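Local coordinates for protein carbonic anhydrase (Neosartorya fumigata, PDB 6LAC) that probably catalyses the reversible hydration of carbon dioxide to hydrogencarbonate and a proton, as a zinc-dependent beta-class carbonic anhydrase, at residues 109-112 against 113-116; 137-140 against 141-145. The protein carries 1 engineered substitution. One frame throughout, in Å; residues are numbered along the deposited sequence.

Contact 1: 109-112 against 113-116; sequences SVLD and TLRS
Arg115 folds back along its own helix and reaches both Leu111 and Asp112. Its NH2 donates to Asp112 OD1 over 3.3 Å, and the N-H...O angle is 171°, so the bond is nearly straight. This i to i+3 salt bridge is long. The carboxylate oxygen lies at the edge of the guanidinium, in its plane. The arginine nitrogen, by contrast, comes from above the carboxylate plane, and the two planes are 59° apart. Leu111 CB sits over one guanidinium face, 3.4 Å from Arg115 NH2. A bend at chi3 (-90°) turns the arginine chain back over this turn. Its other terminal nitrogen, NH1, is hydrogen-bonded to Gly97 O of a loop.

Leu111 CD2 meets Leu114 CD1 at 3.9 Å. Thr113 OG1 makes a weak bond of 3.3 Å to Ser109 O, which already accepts Thr113 N at 2.8 Å. Leu114 N, Arg115 N and Ser116 N continue the i to i+4 bonding of the alpha-helix.

The helix is amphipathic here. Asp112, Thr113 and Ser116 are exposed. Leu111 packs on Met61 and Leu103 of loops, whereas Val110 and Leu114 lie against helix 127-148.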
loop_
_atom_site.group_PDB
_atom_site.type_symbol
_atom_site.label_atom_id
_atom_site.label_comp_id
_atom_site.label_asym_id
_atom_site.label_seq_id
_atom_site.Cartn_x
_atom_site.Cartn_y
_atom_site.Cartn_z
ATOM N N SER A 109 8.507 7.783 -15.874
ATOM C CA SER A 109 9.531 7.231 -16.810
ATOM C C SER A 109 9.203 5.763 -17.130
ATOM O O SER A 109 9.303 5.329 -18.309
ATOM C CB SER A 109 10.926 7.362 -16.281
ATOM O OG SER A 109 11.183 8.672 -15.782
ATOM N N VAL A 110 8.795 4.978 -16.138
ATOM C CA VAL A 110 8.394 3.564 -16.396
ATOM C C VAL A 110 7.277 3.513 -17.428
ATOM O O VAL A 110 7.349 2.736 -18.383
ATOM C CB VAL A 110 7.967 2.892 -15.089
ATOM C CG1 VAL A 110 7.308 1.533 -15.343
ATOM C CG2 VAL A 110 9.176 2.817 -14.182
ATOM N N LEU A 111 6.258 4.348 -17.256
ATOM C CA LEU A 111 5.109 4.333 -18.190
ATOM C C LEU A 111 5.545 4.883 -19.564
ATOM O O LEU A 111 5.056 4.354 -20.564
ATOM C CB LEU A 111 3.957 5.135 -17.580
ATOM C CG LEU A 111 3.312 4.464 -16.376
ATOM C CD1 LEU A 111 2.269 5.362 -15.771
ATOM C CD2 LEU A 111 2.699 3.125 -16.706
ATOM N N ASP A 112 6.417 5.894 -19.598
ATOM C CA ASP A 112 6.908 6.411 -20.898
ATOM C C ASP A 112 7.608 5.253 -21.602
ATOM O O ASP A 112 7.380 5.047 -22.829
ATOM C CB ASP A 112 7.728 7.693 -20.713
ATOM C CG ASP A 112 6.893 8.946 -20.463
ATOM O OD1 ASP A 112 5.658 8.927 -20.730
ATOM O OD2 ASP A 112 7.469 9.926 -19.985
ATOM N N THR A 113 8.516 4.563 -20.920
ATOM C CA THR A 113 9.212 3.420 -21.507
ATOM C C THR A 113 8.256 2.301 -21.936
ATOM O O THR A 113 8.484 1.711 -22.983
ATOM C CB THR A 113 10.276 2.905 -20.556
ATOM O OG1 THR A 113 11.293 3.897 -20.588
ATOM C CG2 THR A 113 10.823 1.563 -20.967
ATOM N N LEU A 114 7.217 1.958 -21.159
ATOM C CA LEU A 114 6.229 0.963 -21.627
ATOM C C LEU A 114 5.653 1.419 -22.950
ATOM O O LEU A 114 5.483 0.613 -23.843
ATOM C CB LEU A 114 5.067 0.796 -20.652
ATOM C CG LEU A 114 5.324 -0.072 -19.451
ATOM C CD1 LEU A 114 4.070 -0.023 -18.580
ATOM C CD2 LEU A 114 5.672 -1.492 -19.874
ATOM N N ARG A 115 5.183 2.666 -22.980
ATOM C CA ARG A 115 4.466 3.182 -24.158
ATOM C C ARG A 115 5.394 3.140 -25.370
ATOM O O ARG A 115 4.900 2.865 -26.453
ATOM C CB ARG A 115 3.907 4.577 -23.880
ATOM C CG ARG A 115 2.755 4.561 -22.878
ATOM C CD ARG A 115 1.886 5.805 -22.751
ATOM N NE ARG A 115 2.499 6.613 -21.737
ATOM C CZ ARG A 115 2.070 6.916 -20.505
ATOM N NH1 ARG A 115 0.858 6.535 -20.101
ATOM N NH2 ARG A 115 2.837 7.614 -19.669
ATOM N N SER A 116 6.675 3.501 -25.224
ATOM C CA SER A 116 7.618 3.524 -26.379
ATOM C C SER A 116 8.012 2.095 -26.757
ATOM O O SER A 116 7.982 1.757 -27.947
ATOM C CB SER A 116 8.802 4.406 -26.105
ATOM O OG SER A 116 9.537 3.984 -24.972
#

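Contact 2: 137-140 against 141-145; sequences LNVL and EQVHS
Asn138 and Gln142 stand one helical turn apart and are joined through a water. The water donates to Asn138 OD1 at 2.7 Å and accepts from Gln142 NE2 at 3.1 Å. The two amides do not meet directly: OD1 of Asn138 and NE2 of Gln142 are 3.7 Å apart, and their planes are inclined by 52°. Chi1 (-68°) sets Gln142 CG beside the backbone N, 3.1 Å from Asn138 O; the bend at chi2 then turns the amide toward the water. The remaining amide atoms are also engaged. Asn138 ND2 donates to Gly59 O, and Gln142 OE1 accepts from Met62 N. Two buried amides thus tie the helix to the loop after strand 52-57.

Backbone bonds are those of a regular alpha-helix. Glu141 N, Gln142 N, Val143 N and His144 N bond to the carbonyl oxygens of Leu137, Asn138, Val139 and Leu140. Helix 127-148 is followed by the short helix 150-157 and then strand 162-169; it packs on the mixed sheet of the beta-class fold.

Apolar contact within the turn is slight. Val139 CG1 and Val143 CG2 are 4.3 Å apart, and CG2 of Val143 also lies 3.3 Å from Val139 O. Both valines turn to the sheet, Val139 onto Leu178 and Val143 onto Ile86.

Glu141 is the acidic side chain of these two segments. Its CG passes 3.3 Å from Leu137 O. Its OE2 is hydrogen-bonded to His118 NE2, just beyond helix 107-117.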
loop_
_atom_site.group_PDB
_atom_site.type_symbol
_atom_site.label_atom_id
_atom_site.label_comp_id
_atom_site.label_asym_id
_atom_site.label_seq_id
_atom_site.Cartn_x
_atom_site.Cartn_y
_atom_site.Cartn_z
ATOM N N LEU A 137 0.795 -4.974 -19.616
ATOM C CA LEU A 137 2.215 -4.806 -19.928
ATOM C C LEU A 137 2.945 -4.330 -18.689
ATOM O O LEU A 137 4.110 -4.689 -18.468
ATOM C CB LEU A 137 2.427 -3.877 -21.125
ATOM C CG LEU A 137 1.987 -4.467 -22.477
ATOM C CD1 LEU A 137 1.789 -3.360 -23.475
ATOM C CD2 LEU A 137 3.023 -5.457 -22.991
ATOM N N ASN A 138 2.356 -3.403 -17.932
ATOM C CA ASN A 138 3.006 -2.900 -16.704
ATOM C C ASN A 138 3.213 -4.072 -15.739
ATOM O O ASN A 138 4.270 -4.153 -15.133
ATOM C CB ASN A 138 2.203 -1.755 -16.126
ATOM C CG ASN A 138 2.819 -1.150 -14.905
ATOM O OD1 ASN A 138 3.981 -0.771 -14.949
ATOM N ND2 ASN A 138 2.012 -1.073 -13.839
ATOM N N VAL A 139 2.211 -4.907 -15.557
ATOM C CA VAL A 139 2.388 -6.091 -14.656
ATOM C C VAL A 139 3.543 -6.946 -15.163
ATOM O O VAL A 139 4.448 -7.256 -14.369
ATOM C CB VAL A 139 1.115 -6.923 -14.528
ATOM C CG1 VAL A 139 1.395 -8.173 -13.710
ATOM C CG2 VAL A 139 -0.017 -6.126 -13.867
ATOM N N LEU A 140 3.587 -7.229 -16.453
ATOM C CA LEU A 140 4.660 -8.115 -16.979
ATOM C C LEU A 140 5.998 -7.467 -16.738
ATOM O O LEU A 140 6.935 -8.164 -16.307
ATOM C CB LEU A 140 4.409 -8.342 -18.452
ATOM C CG LEU A 140 3.275 -9.292 -18.804
ATOM C CD1 LEU A 140 3.021 -9.231 -20.308
ATOM C CD2 LEU A 140 3.567 -10.714 -18.353
ATOM N N GLU A 141 6.135 -6.174 -17.024
ATOM C CA GLU A 141 7.456 -5.522 -16.874
ATOM C C GLU A 141 7.790 -5.385 -15.404
ATOM O O GLU A 141 8.972 -5.547 -15.040
ATOM C CB GLU A 141 7.457 -4.203 -17.647
ATOM C CG GLU A 141 7.295 -4.442 -19.140
ATOM C CD GLU A 141 8.537 -4.689 -19.976
ATOM O OE1 GLU A 141 9.495 -5.341 -19.464
ATOM O OE2 GLU A 141 8.550 -4.213 -21.154
ATOM N N GLN A 142 6.841 -5.153 -14.516
ATOM C CA GLN A 142 7.191 -5.110 -13.082
ATOM C C GLN A 142 7.648 -6.487 -12.580
ATOM O O GLN A 142 8.549 -6.549 -11.775
ATOM C CB GLN A 142 6.006 -4.618 -12.258
ATOM C CG GLN A 142 5.659 -3.152 -12.514
ATOM C CD GLN A 142 6.780 -2.232 -12.153
ATOM O OE1 GLN A 142 7.377 -2.351 -11.107
ATOM N NE2 GLN A 142 7.082 -1.260 -13.005
ATOM N N VAL A 143 6.993 -7.547 -13.008
ATOM C CA VAL A 143 7.460 -8.903 -12.612
ATOM C C VAL A 143 8.903 -9.154 -13.094
ATOM O O VAL A 143 9.740 -9.554 -12.277
ATOM C CB VAL A 143 6.479 -9.938 -13.155
ATOM C CG1 VAL A 143 7.085 -11.346 -13.022
ATOM C CG2 VAL A 143 5.141 -9.822 -12.461
ATOM N N HIS A 144 9.157 -8.816 -14.349
ATOM C CA HIS A 144 10.498 -9.092 -14.919
ATOM C C HIS A 144 11.529 -8.238 -14.195
ATOM O O HIS A 144 12.596 -8.720 -13.776
ATOM C CB HIS A 144 10.494 -8.809 -16.411
ATOM C CG HIS A 144 11.859 -8.844 -17.007
ATOM N ND1 HIS A 144 12.520 -10.044 -17.185
ATOM C CD2 HIS A 144 12.712 -7.857 -17.356
ATOM C CE1 HIS A 144 13.732 -9.808 -17.670
ATOM N NE2 HIS A 144 13.875 -8.467 -17.792
ATOM N N SER A 145 11.243 -6.976 -13.975
ATOM C CA SER A 145 12.151 -6.026 -13.317
ATOM C C SER A 145 12.425 -6.506 -11.899
ATOM O O SER A 145 13.606 -6.502 -11.468
ATOM C CB SER A 145 11.587 -4.630 -13.308
ATOM O OG SER A 145 12.436 -3.785 -12.575
HETATM O O HOH W 1 6.412 -1.484 -15.998
#

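Contact 1 and contact 2 lie on two helices that pack together, with centres about 12 Å apart. Leu114 of contact 1 makes the main approach to contact 2. Its CD1 is 3.5 Å from Asn138 CB, and its CD2 is 3.4 Å from Glu141 CG. Val110 CG1 touches Gln142 NE2 at 3.6 Å. The zinc ion, bound by Cys34, Asp36, His89 and Cys92, is near both. The side chain of Leu111 is about 9 Å from the bound zinc ion. The side chain of Asn138 is about 8 Å from the bound zinc ion. Neither residue is a zinc ligand. Met61 touches Val110 and Leu111 of contact 1 and Gln142 of contact 2.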